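Local coordinates for XRE-family like protein (Pseudomonas syringae pv. tomato, PDB 3F6W) that probably binds DNA through a helix-turn-helix domain, as a member of the XRE family of transcriptional regulators, at residues T29-A34 / R39-V44; I57-F62 / A72-L77. All coordinates share one frame; numbering follows the deposited sequence.

Contact 1: T29-A34 / R39-V44; sequences TQKELA and RPQSFV
The side-chain amides of Gln30 and Gln41 meet with their planes 79° apart, one chain crossing the other almost at a right angle. Gln41 NE2 donates to a lone pair of Gln30 OE1, in the carbonyl plane, over a rather long 3.3 Å. Within 39-44, one face of the Phe43 ring carries Arg39 CD over its centre. With CG anti to the backbone N (chi1 174°) and the chain extended beyond it, Gln41 reaches across the start of helix 30-37, and its OE1 lies 3.7 Å from Lys31 CB. The other end of the Gln30 amide, NE2, is hydrogen-bonded to Glu48. Beside the amides, Val44 turns CG1 to Gln30 CB (3.8 Å) and CG2 to Ala34 CB (3.9 Å), and Leu33 touches both methyls. The turn is tied by the backbone, Arg39 N donating to Ala34 O at 3.0 Å with an N-H...O angle of 168°. Thr29 OG1 caps helix 30-37 by accepting from Glu32 N. These are the two helices of a helix-turn-helix, and their chemistry is graded: Leu33, Ala34 and Val44, all buried, close the inner side, whereas the paired amides, one of them steadied by Glu48, join the helices nearer the solvent.

Contact 2: I57-F62 / A72-L77; sequences IEFMDF and ALLSKL
Phe59 and Leu74 make the tighter of two apolar contacts between helices 56-66 and 70-78, with Phe59 CE2 3.6 Å from Leu74 CG. The two side chains run antiparallel alongside one another, and both methyls of Leu74 take part: CD1 lies 3.8 Å from Phe59 CE2, and CD2 stands 3.9 Å from Phe59 CZ. The far end of the ring is therefore held against the branched end of Leu74. Leu73 supplies the second apolar contact, a lighter one, through a single methyl; its CD1 is 4.1 Å from Phe59 CZ. Both leucines approach the ring obliquely.

The helices are well separated here, and side-chain reach makes the contact. The closest pair of CA atoms, those of Phe59 and Leu74, is still 10.0 Å apart; the aromatic side chain covers about half of that distance and Leu74 meets it from the other side. Phe59 has CG anti to the backbone N (chi1 171°), which sends the ring out from its helix toward the two leucines. Leu15 of helix 3-26 touches both Phe59 and Leu73, while Leu18 and Leu19 add further packing against Leu73, making the long first helix a third wall of the same cluster.

Polar interactions play no part between the segments, which share no hydrogen bond; nearby polar bonds lead away from the contact: Glu58 to Arg52 in the preceding loop, and Ser75 OG to Tyr71 O within helix 70-78. Such an aromatic side chain bridging two helices against a third belongs to the hydrophobic core of the all-helical XRE-type DNA-binding domain.

In the fold
Contacts 1 and 2 illustrate how a small helical domain divides its labour by depth. Contact 1, its centre about 13 Å from the centre of the chain, is only partly buried and combines polar and apolar chemistry; contact 2, its centre about 7 Å from that of the chain, is buried and wholly apolar. They use different helix pairs, in series along the chain, and their centres are about 17 Å apart. Helix 56-66 joins them: Phe62, one turn beyond Phe59, brings its CZ to 3.5 Å from Leu33 CD2 and also packs on Val44. The helix-turn-helix is thus seated on the same helix that meets helix 70-78, and Leu77 there touches Ile7 of the second subunit.

Contact 1: T29-A34 / R39-V44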
loop_
_atom_site.group_PDB
_atom_site.type_symbol
_atom_site.label_atom_id
_atom_site.label_comp_id
_atom_site.label_asym_id
_atom_site.label_seq_id
_atom_site.Cartn_x
_atom_site.Cartn_y
_atom_site.Cartn_z
ATOM N N THR A 29 -4.769 0.014 27.887
ATOM C CA THR A 29 -3.449 -0.579 27.686
ATOM C C THR A 29 -3.578 -1.910 26.943
ATOM O O THR A 29 -4.667 -2.489 26.876
ATOM C CB THR A 29 -2.763 -0.897 29.026
ATOM O OG1 THR A 29 -3.621 -1.755 29.796
ATOM C CG2 THR A 29 -2.466 0.386 29.807
ATOM N N GLN A 30 -2.465 -2.403 26.411
ATOM C CA GLN A 30 -2.454 -3.730 25.801
ATOM C C GLN A 30 -2.914 -4.788 26.814
ATOM O O GLN A 30 -3.756 -5.630 26.509
ATOM C CB GLN A 30 -1.056 -4.082 25.301
ATOM C CG GLN A 30 -0.522 -3.167 24.223
ATOM C CD GLN A 30 0.789 -3.656 23.678
ATOM O OE1 GLN A 30 1.538 -4.338 24.370
ATOM N NE2 GLN A 30 1.079 -3.314 22.429
ATOM N N LYS A 31 -2.358 -4.733 28.020
ATOM C CA LYS A 31 -2.695 -5.697 29.062
ATOM C C LYS A 31 -4.196 -5.702 29.340
ATOM O O LYS A 31 -4.811 -6.757 29.467
ATOM C CB LYS A 31 -1.897 -5.401 30.334
ATOM C CG LYS A 31 -2.102 -6.397 31.459
ATOM C CD LYS A 31 -1.125 -6.125 32.594
ATOM C CE LYS A 31 -1.287 -7.122 33.732
ATOM N NZ LYS A 31 -2.500 -6.844 34.551
ATOM N N GLU A 32 -4.791 -4.514 29.392
ATOM C CA GLU A 32 -6.230 -4.383 29.602
ATOM C C GLU A 32 -7.056 -4.913 28.425
ATOM O O GLU A 32 -8.083 -5.564 28.626
ATOM C CB GLU A 32 -6.591 -2.922 29.879
ATOM C CG GLU A 32 -8.084 -2.633 29.916
ATOM C CD GLU A 32 -8.738 -3.070 31.209
ATOM O OE1 GLU A 32 -9.984 -3.066 31.274
ATOM O OE2 GLU A 32 -8.008 -3.413 32.162
ATOM N N LEU A 33 -6.619 -4.613 27.202
ATOM C CA LEU A 33 -7.298 -5.133 26.022
ATOM C C LEU A 33 -7.266 -6.656 26.044
ATOM O O LEU A 33 -8.281 -7.309 25.813
ATOM C CB LEU A 33 -6.660 -4.597 24.733
ATOM C CG LEU A 33 -7.260 -5.144 23.432
ATOM C CD1 LEU A 33 -8.770 -5.010 23.440
ATOM C CD2 LEU A 33 -6.646 -4.459 22.225
ATOM N N ALA A 34 -6.093 -7.219 26.321
ATOM C CA ALA A 34 -5.948 -8.675 26.374
ATOM C C ALA A 34 -6.894 -9.299 27.404
ATOM O O ALA A 34 -7.569 -10.292 27.123
ATOM C CB ALA A 34 -4.495 -9.060 26.641
ATOM N N ARG A 39 -7.321 -13.191 26.322
ATOM C CA ARG A 39 -6.095 -13.699 25.700
ATOM C C ARG A 39 -4.858 -13.124 26.395
ATOM O O ARG A 39 -4.954 -12.110 27.091
ATOM C CB ARG A 39 -6.079 -13.339 24.202
ATOM C CG ARG A 39 -7.203 -14.021 23.396
ATOM C CD ARG A 39 -7.313 -13.429 22.015
ATOM N NE ARG A 39 -8.374 -13.996 21.180
ATOM C CZ ARG A 39 -8.180 -14.959 20.285
ATOM N NH1 ARG A 39 -6.979 -15.511 20.148
ATOM N NH2 ARG A 39 -9.189 -15.391 19.541
ATOM N N PRO A 40 -3.687 -13.768 26.213
ATOM C CA PRO A 40 -2.453 -13.259 26.819
ATOM C C PRO A 40 -2.120 -11.905 26.224
ATOM O O PRO A 40 -2.556 -11.634 25.110
ATOM C CB PRO A 40 -1.387 -14.274 26.375
ATOM C CG PRO A 40 -2.141 -15.466 25.901
ATOM C CD PRO A 40 -3.447 -14.964 25.388
ATOM N N GLN A 41 -1.368 -11.077 26.939
ATOM C CA GLN A 41 -0.989 -9.773 26.399
ATOM C C GLN A 41 -0.196 -9.939 25.114
ATOM O O GLN A 41 -0.242 -9.081 24.233
ATOM C CB GLN A 41 -0.153 -8.974 27.393
ATOM C CG GLN A 41 0.376 -7.669 26.790
ATOM C CD GLN A 41 1.173 -6.836 27.766
ATOM O OE1 GLN A 41 1.149 -7.084 28.967
ATOM N NE2 GLN A 41 1.885 -5.836 27.255
ATOM N N SER A 42 0.546 -11.035 25.018
ATOM C CA SER A 42 1.357 -11.278 23.825
ATOM C C SER A 42 0.495 -11.265 22.566
ATOM O O SER A 42 0.966 -10.863 21.499
ATOM C CB SER A 42 2.140 -12.593 23.936
ATOM O OG SER A 42 1.278 -13.691 24.197
ATOM N N PHE A 43 -0.764 -11.672 22.689
ATOM C CA PHE A 43 -1.677 -11.632 21.538
ATOM C C PHE A 43 -1.809 -10.211 20.994
ATOM O O PHE A 43 -1.724 -9.960 19.784
ATOM C CB PHE A 43 -3.060 -12.146 21.936
ATOM C CG PHE A 43 -4.078 -12.057 20.833
ATOM C CD1 PHE A 43 -4.129 -13.027 19.845
ATOM C CD2 PHE A 43 -4.985 -11.005 20.783
ATOM C CE1 PHE A 43 -5.066 -12.954 18.833
ATOM C CE2 PHE A 43 -5.921 -10.925 19.773
ATOM C CZ PHE A 43 -5.960 -11.911 18.797
ATOM N N VAL A 44 -2.039 -9.275 21.903
ATOM C CA VAL A 44 -2.227 -7.889 21.524
ATOM C C VAL A 44 -0.918 -7.293 21.044
ATOM O O VAL A 44 -0.872 -6.646 19.998
ATOM C CB VAL A 44 -2.791 -7.066 22.695
ATOM C CG1 VAL A 44 -2.854 -5.594 22.315
ATOM C CG2 VAL A 44 -4.172 -7.578 23.047
#

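Contact 2: I57-F62 / A72-L77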
loop_
_atom_site.group_PDB
_atom_site.type_symbol
_atom_site.label_atom_id
_atom_site.label_comp_id
_atom_site.label_asym_id
_atom_site.label_seq_id
_atom_site.Cartn_x
_atom_site.Cartn_y
_atom_site.Cartn_z
ATOM N N ILE A 57 -12.158 -12.440 12.169
ATOM C CA ILE A 57 -12.840 -12.764 13.418
ATOM C C ILE A 57 -12.146 -12.102 14.610
ATOM O O ILE A 57 -12.788 -11.430 15.416
ATOM C CB ILE A 57 -12.938 -14.285 13.660
ATOM C CG1 ILE A 57 -13.655 -14.961 12.484
ATOM C CG2 ILE A 57 -13.642 -14.570 14.992
ATOM C CD1 ILE A 57 -14.993 -14.385 12.185
ATOM N N GLU A 58 -10.836 -12.294 14.720
ATOM C CA GLU A 58 -10.065 -11.650 15.781
ATOM C C GLU A 58 -10.204 -10.139 15.705
ATOM O O GLU A 58 -10.337 -9.466 16.738
ATOM C CB GLU A 58 -8.591 -12.055 15.696
ATOM C CG GLU A 58 -8.404 -13.565 15.765
ATOM C CD GLU A 58 -7.024 -14.026 15.362
ATOM O OE1 GLU A 58 -6.349 -13.326 14.561
ATOM O OE2 GLU A 58 -6.614 -15.098 15.866
ATOM N N PHE A 59 -10.190 -9.620 14.478
ATOM C CA PHE A 59 -10.330 -8.182 14.237
ATOM C C PHE A 59 -11.636 -7.642 14.811
ATOM O O PHE A 59 -11.644 -6.617 15.508
ATOM C CB PHE A 59 -10.237 -7.879 12.732
ATOM C CG PHE A 59 -10.590 -6.455 12.373
ATOM C CD1 PHE A 59 -9.669 -5.440 12.550
ATOM C CD2 PHE A 59 -11.853 -6.138 11.873
ATOM C CE1 PHE A 59 -9.998 -4.127 12.214
ATOM C CE2 PHE A 59 -12.191 -4.829 11.546
ATOM C CZ PHE A 59 -11.262 -3.825 11.716
HETATM N N MSE A 60 -12.752 -8.308 14.510
HETATM C CA MSE A 60 -14.013 -7.857 15.074
HETATM C C MSE A 60 -13.908 -7.777 16.598
HETATM O O MSE A 60 -14.317 -6.782 17.193
HETATM C CB MSE A 60 -15.182 -8.749 14.630
HETATM C CG MSE A 60 -15.523 -8.613 13.146
HETATM SE SE MSE A 60 -17.259 -9.415 12.717
HETATM C CE MSE A 60 -16.800 -11.289 13.055
ATOM N N ASP A 61 -13.342 -8.807 17.232
ATOM C CA ASP A 61 -13.313 -8.862 18.701
ATOM C C ASP A 61 -12.376 -7.793 19.273
ATOM O O ASP A 61 -12.641 -7.198 20.326
ATOM C CB ASP A 61 -12.855 -10.248 19.194
ATOM C CG ASP A 61 -13.846 -11.371 18.847
ATOM O OD1 ASP A 61 -14.976 -11.087 18.384
ATOM O OD2 ASP A 61 -13.478 -12.554 19.030
ATOM N N PHE A 62 -11.268 -7.577 18.572
ATOM C CA PHE A 62 -10.257 -6.590 18.954
ATOM C C PHE A 62 -10.930 -5.216 18.989
ATOM O O PHE A 62 -10.821 -4.471 19.969
ATOM C CB PHE A 62 -9.138 -6.630 17.902
ATOM C CG PHE A 62 -7.843 -5.970 18.319
ATOM C CD1 PHE A 62 -6.763 -6.731 18.740
ATOM C CD2 PHE A 62 -7.687 -4.591 18.215
ATOM C CE1 PHE A 62 -5.556 -6.125 19.088
ATOM C CE2 PHE A 62 -6.488 -3.980 18.556
ATOM C CZ PHE A 62 -5.422 -4.749 18.995
ATOM N N ALA A 72 -17.278 0.047 10.681
ATOM C CA ALA A 72 -16.949 1.433 10.391
ATOM C C ALA A 72 -15.455 1.600 10.122
ATOM O O ALA A 72 -15.058 2.366 9.243
ATOM C CB ALA A 72 -17.394 2.345 11.533
ATOM N N LEU A 73 -14.620 0.897 10.880
ATOM C CA LEU A 73 -13.180 1.016 10.675
ATOM C C LEU A 73 -12.817 0.481 9.292
ATOM O O LEU A 73 -12.073 1.114 8.543
ATOM C CB LEU A 73 -12.393 0.277 11.771
ATOM C CG LEU A 73 -10.942 0.739 11.972
ATOM C CD1 LEU A 73 -10.261 -0.052 13.081
ATOM C CD2 LEU A 73 -10.127 0.662 10.696
ATOM N N LEU A 74 -13.360 -0.678 8.938
ATOM C CA LEU A 74 -13.094 -1.228 7.613
ATOM C C LEU A 74 -13.542 -0.278 6.494
ATOM O O LEU A 74 -12.856 -0.127 5.481
ATOM C CB LEU A 74 -13.786 -2.574 7.453
ATOM C CG LEU A 74 -13.128 -3.670 8.287
ATOM C CD1 LEU A 74 -13.911 -4.950 8.138
ATOM C CD2 LEU A 74 -11.679 -3.862 7.842
ATOM N N SER A 75 -14.698 0.346 6.679
ATOM C CA SER A 75 -15.233 1.262 5.675
ATOM C C SER A 75 -14.301 2.440 5.449
ATOM O O SER A 75 -14.062 2.862 4.314
ATOM C CB SER A 75 -16.608 1.755 6.106
ATOM O OG SER A 75 -17.536 0.693 6.048
ATOM N N LYS A 76 -13.774 2.957 6.548
ATOM C CA LYS A 76 -12.842 4.066 6.517
ATOM C C LYS A 76 -11.554 3.671 5.816
ATOM O O LYS A 76 -11.022 4.420 5.004
ATOM C CB LYS A 76 -12.547 4.516 7.939
ATOM C CG LYS A 76 -11.385 5.465 8.073
ATOM C CD LYS A 76 -11.200 5.824 9.529
ATOM C CE LYS A 76 -12.549 6.058 10.182
ATOM N NZ LYS A 76 -12.439 6.452 11.608
ATOM N N LEU A 77 -11.048 2.488 6.137
ATOM C CA LEU A 77 -9.842 2.003 5.489
ATOM C C LEU A 77 -10.052 1.901 3.986
ATOM O O LEU A 77 -9.219 2.338 3.200
ATOM C CB LEU A 77 -9.433 0.651 6.068
ATOM C CG LEU A 77 -8.183 0.043 5.450
ATOM C CD1 LEU A 77 -6.941 0.724 6.003
ATOM C CD2 LEU A 77 -8.132 -1.447 5.704
#